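Local atomic coordinates of putative tetR family transcriptional regulator (Streptomyces coelicolor A3, PDB entry 2Q24), a protein that probably binds cis-regulatory DNA as a dimeric transcription factor of the TetR family, through a predicted helix-turn-helix motif near its N-terminus. Residues B[18-23]-B[59-64]; B[25-28]-B[34-37]. All blocks are in the same frame, centred on the assembly; numbering follows the deposited sequence.

Contact 1 of 2, residues B[18-23]-B[59-64]; sequences DKILAA and EALIEA
In the DNA-binding domain of a TetR-family regulator, the helix that opens the domain packs against the long helix that follows the helix-turn-helix and leads into the C-terminal part of the chain; Leu21 and Ile20 on the first meet Leu61 and Ala64 on the second. The two helices, 17-31 and 58-75, show how a nearly perpendicular crossing can be closed by three branched side chains and one alanine. Their local axes run at 94° and come no nearer than 9.7 Å, a gap spanned by side-chain methyls, one of which reaches backbone.

Leu21 does most of the bridging by splitting its two methyls. CD2 rests on CB of Ala64 at 3.9 Å and also meets CD1 of Leu61, while CD1 reaches the backbone of the second helix, 3.8 Å from the carbonyl O of Ala64. Leu61 answers with a single methyl: with CG anti to the backbone N (chi1 -175°), the branch reaches toward helix 17-31 and its CD1 touches both residues there, lying 4.0 Å from CD2 of Leu21. All four residues are buried, and the attraction across the segments is apolar.

Phe55, in the loop before helix 58-75, also touches Leu21, Leu61 and Ala64, extending the apolar cluster. A polar link joins the same helices: Asp18 OD1 is hydrogen-bonded to Asn68 ND2. The second subunit comes near at Glu63, whose OE2 makes a long, weak ion pair with Arg67 of that subunit. Where Ile20 and Leu61 meet, their side chains cross at about a right angle, with CG2 of Ile20 3.9 Å from CD1 of Leu61.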
loop_
_atom_site.group_PDB
_atom_site.type_symbol
_atom_site.label_atom_id
_atom_site.label_comp_id
_atom_site.label_asym_id
_atom_site.label_seq_id
_atom_site.Cartn_x
_atom_site.Cartn_y
_atom_site.Cartn_z
ATOM N N ASP B 18 6.014 1.602 -14.762
ATOM C CA ASP B 18 7.050 1.280 -13.780
ATOM C C ASP B 18 8.375 1.963 -14.174
ATOM O O ASP B 18 9.118 2.452 -13.316
ATOM C CB ASP B 18 7.260 -0.234 -13.690
ATOM C CG ASP B 18 6.658 -0.870 -12.419
ATOM O OD1 ASP B 18 5.879 -0.232 -11.663
ATOM O OD2 ASP B 18 6.961 -2.063 -12.187
ATOM N N LYS B 19 8.662 2.029 -15.481
ATOM C CA LYS B 19 9.889 2.683 -15.922
ATOM C C LYS B 19 9.911 4.161 -15.655
ATOM O O LYS B 19 10.916 4.689 -15.169
ATOM C CB LYS B 19 10.207 2.379 -17.395
ATOM C CG LYS B 19 11.103 1.176 -17.542
ATOM C CD LYS B 19 11.211 0.702 -18.974
ATOM C CE LYS B 19 11.676 1.792 -19.896
ATOM N NZ LYS B 19 12.009 1.293 -21.278
ATOM N N ILE B 20 8.796 4.825 -15.957
ATOM C CA ILE B 20 8.679 6.259 -15.773
ATOM C C ILE B 20 8.805 6.552 -14.302
ATOM O O ILE B 20 9.557 7.455 -13.905
ATOM C CB ILE B 20 7.320 6.809 -16.318
ATOM C CG1 ILE B 20 7.339 6.847 -17.856
ATOM C CG2 ILE B 20 7.066 8.238 -15.819
ATOM C CD1 ILE B 20 5.940 7.151 -18.478
ATOM N N LEU B 21 8.050 5.788 -13.496
ATOM C CA LEU B 21 7.989 6.065 -12.063
ATOM C C LEU B 21 9.315 5.804 -11.355
ATOM O O LEU B 21 9.721 6.586 -10.509
ATOM C CB LEU B 21 6.825 5.310 -11.401
ATOM C CG LEU B 21 5.461 5.715 -11.997
ATOM C CD1 LEU B 21 4.358 4.945 -11.301
ATOM C CD2 LEU B 21 5.198 7.256 -11.905
ATOM N N ALA B 22 10.013 4.738 -11.744
ATOM C CA ALA B 22 11.344 4.453 -11.212
ATOM C C ALA B 22 12.310 5.593 -11.550
ATOM O O ALA B 22 13.033 6.096 -10.681
ATOM C CB ALA B 22 11.860 3.129 -11.767
ATOM N N ALA B 23 12.289 6.020 -12.811
ATOM C CA ALA B 23 13.092 7.167 -13.260
ATOM C C ALA B 23 12.726 8.465 -12.522
ATOM O O ALA B 23 13.627 9.225 -12.120
ATOM C CB ALA B 23 12.977 7.355 -14.799
ATOM N N GLU B 59 3.155 17.576 -10.054
ATOM C CA GLU B 59 2.784 16.999 -8.755
ATOM C C GLU B 59 2.091 15.631 -8.860
ATOM O O GLU B 59 2.228 14.792 -7.964
ATOM C CB GLU B 59 2.031 17.969 -7.822
ATOM C CG GLU B 59 1.371 19.181 -8.381
ATOM C CD GLU B 59 2.288 20.107 -9.167
ATOM O OE1 GLU B 59 3.146 20.808 -8.585
ATOM O OE2 GLU B 59 2.119 20.133 -10.391
ATOM N N ALA B 60 1.369 15.401 -9.952
ATOM C CA ALA B 60 0.757 14.088 -10.147
ATOM C C ALA B 60 1.862 13.034 -10.388
ATOM O O ALA B 60 1.780 11.902 -9.892
ATOM C CB ALA B 60 -0.194 14.130 -11.265
ATOM N N LEU B 61 2.882 13.424 -11.144
ATOM C CA LEU B 61 4.071 12.554 -11.365
ATOM C C LEU B 61 4.791 12.245 -10.068
ATOM O O LEU B 61 5.091 11.089 -9.779
ATOM C CB LEU B 61 5.039 13.159 -12.414
ATOM C CG LEU B 61 6.228 12.266 -12.776
ATOM C CD1 LEU B 61 5.729 10.912 -13.329
ATOM C CD2 LEU B 61 7.200 12.966 -13.769
ATOM N N ILE B 62 5.073 13.271 -9.270
ATOM C CA ILE B 62 5.749 13.075 -7.975
ATOM C C ILE B 62 4.935 12.154 -7.077
ATOM O O ILE B 62 5.469 11.191 -6.533
ATOM C CB ILE B 62 5.915 14.440 -7.256
ATOM C CG1 ILE B 62 6.923 15.300 -8.037
ATOM C CG2 ILE B 62 6.396 14.252 -5.800
ATOM C CD1 ILE B 62 6.779 16.803 -7.753
ATOM N N GLU B 63 3.640 12.439 -6.935
ATOM C CA GLU B 63 2.776 11.572 -6.085
ATOM C C GLU B 63 2.764 10.122 -6.542
ATOM O O GLU B 63 2.973 9.195 -5.734
ATOM C CB GLU B 63 1.337 12.110 -6.012
ATOM C CG GLU B 63 0.453 11.117 -5.281
ATOM C CD GLU B 63 -0.930 11.593 -5.009
ATOM O OE1 GLU B 63 -1.170 12.813 -5.006
ATOM O OE2 GLU B 63 -1.792 10.701 -4.830
ATOM N N ALA B 64 2.498 9.899 -7.830
ATOM C CA ALA B 64 2.521 8.528 -8.401
ATOM C C ALA B 64 3.865 7.798 -8.206
ATOM O O ALA B 64 3.903 6.604 -7.863
ATOM C CB ALA B 64 2.166 8.573 -9.885
#

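Contact 2 of 2, residues B[25-28]-B[34-37]; sequences VRVF and DAHL
In Val27 the first torsion (chi1 180°) sets CG1 trans to the amide nitrogen, while in Phe28 the ring stands opposite the carbonyl carbon (chi1 -78°); between them these torsions bring a methyl and a ring to the same small partner, CB of Ala35. The case illustrates how the last turns of a helix can receive the chain that turns back after it. Ala35 directs its CB toward the helix, where Phe28 CE1 lies 3.6 Å away and CD1 at the same distance, so the methyl sits by one bond of the ring and approaches it obliquely. Val27 CG1 reaches that methyl at 3.9 Å.

Leu37 adds a looser touch. Its CB points away from helix 17-31, but the branch bends back and CD2 comes within 4.3 Å of Phe28 CZ, again obliquely to the ring. Between Ala35 and Leu37, His36 occupies the N-cap position of helix 37-43.

The backbone of the linking segment is tied down as well, since Ala35 O accepts a hydrogen bond from Arg58 NH2 of helix 58-75. Segment 34-37 links helix 17-31 to helix 37-43 at the start of the predicted helix-turn-helix; Val27 and Phe28 also pack on Ile40 of helix 37-43, while Phe28 packs against Arg58 of helix 58-75.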
loop_
_atom_site.group_PDB
_atom_site.type_symbol
_atom_site.label_atom_id
_atom_site.label_comp_id
_atom_site.label_asym_id
_atom_site.label_seq_id
_atom_site.Cartn_x
_atom_site.Cartn_y
_atom_site.Cartn_z
ATOM N N VAL B 25 11.459 8.736 -9.424
ATOM C CA VAL B 25 11.993 8.676 -8.087
ATOM C C VAL B 25 13.486 9.014 -8.092
ATOM O O VAL B 25 13.940 9.774 -7.247
ATOM C CB VAL B 25 11.778 7.279 -7.468
ATOM C CG1 VAL B 25 12.625 7.092 -6.185
ATOM C CG2 VAL B 25 10.274 7.035 -7.204
ATOM N N ARG B 26 14.234 8.435 -9.034
ATOM C CA ARG B 26 15.680 8.622 -9.131
ATOM C C ARG B 26 15.977 10.119 -9.326
ATOM O O ARG B 26 16.763 10.722 -8.587
ATOM C CB ARG B 26 16.187 7.771 -10.309
ATOM C CG ARG B 26 17.697 7.598 -10.507
ATOM C CD ARG B 26 17.953 6.775 -11.809
ATOM N NE ARG B 26 16.851 5.815 -12.063
ATOM C CZ ARG B 26 16.493 5.329 -13.260
ATOM N NH1 ARG B 26 17.140 5.675 -14.372
ATOM N NH2 ARG B 26 15.473 4.474 -13.342
ATOM N N VAL B 27 15.313 10.724 -10.298
ATOM C CA VAL B 27 15.600 12.115 -10.664
ATOM C C VAL B 27 15.092 13.114 -9.603
ATOM O O VAL B 27 15.776 14.081 -9.272
ATOM C CB VAL B 27 15.056 12.466 -12.088
ATOM C CG1 VAL B 27 15.358 13.933 -12.450
ATOM C CG2 VAL B 27 15.676 11.557 -13.157
ATOM N N PHE B 28 13.890 12.902 -9.077
ATOM C CA PHE B 28 13.394 13.792 -8.029
ATOM C C PHE B 28 14.212 13.646 -6.748
ATOM O O PHE B 28 14.444 14.637 -6.060
ATOM C CB PHE B 28 11.904 13.578 -7.745
ATOM C CG PHE B 28 10.995 14.210 -8.766
ATOM C CD1 PHE B 28 11.045 15.585 -9.023
ATOM C CD2 PHE B 28 10.095 13.429 -9.479
ATOM C CE1 PHE B 28 10.216 16.160 -9.979
ATOM C CE2 PHE B 28 9.249 14.008 -10.437
ATOM C CZ PHE B 28 9.313 15.365 -10.677
ATOM N N ASP B 34 14.442 21.011 -9.100
ATOM C CA ASP B 34 15.252 21.451 -10.227
ATOM C C ASP B 34 15.119 20.403 -11.327
ATOM O O ASP B 34 15.655 20.575 -12.420
ATOM N N ALA B 35 14.407 19.319 -11.022
ATOM C CA ALA B 35 14.241 18.211 -11.952
ATOM C C ALA B 35 13.549 18.679 -13.233
ATOM O O ALA B 35 12.540 19.376 -13.193
ATOM C CB ALA B 35 13.461 17.097 -11.300
ATOM N N HIS B 36 14.141 18.325 -14.364
ATOM C CA HIS B 36 13.539 18.595 -15.657
ATOM C C HIS B 36 12.788 17.350 -16.049
ATOM O O HIS B 36 13.320 16.240 -15.930
ATOM C CB HIS B 36 14.626 18.911 -16.680
ATOM C CG HIS B 36 15.077 20.334 -16.655
ATOM N ND1 HIS B 36 16.176 20.761 -15.940
ATOM C CD2 HIS B 36 14.559 21.437 -17.242
ATOM C CE1 HIS B 36 16.333 22.062 -16.110
ATOM N NE2 HIS B 36 15.361 22.496 -16.892
ATOM N N LEU B 37 11.554 17.512 -16.510
ATOM C CA LEU B 37 10.730 16.369 -16.888
ATOM C C LEU B 37 11.295 15.595 -18.092
ATOM O O LEU B 37 11.114 14.366 -18.172
ATOM C CB LEU B 37 9.271 16.786 -17.131
ATOM C CG LEU B 37 8.539 17.338 -15.897
ATOM C CD1 LEU B 37 7.145 17.813 -16.264
ATOM C CD2 LEU B 37 8.502 16.287 -14.768
#

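Both contacts draw on helix 17-31, and contact 2 is nested within the longer chain excursion closed by contact 1. All four touching residues of contact 1 are buried, against three of four in contact 2, where Leu37 is partly exposed. With centres about 10 Å apart, they merge: Ile62 CG1 lies 3.6 Å from Phe28 CZ, and Leu61 CD2 is 3.7 Å from Leu37 CD2. Contact 1 sets helix against helix with aliphatic groups, whereas contact 2 sets a valine and an aromatic ring against a loop that ends in the first residue of helix 37-43. Together they illustrate how one helix can serve both a distant partner in sequence and the turn following it.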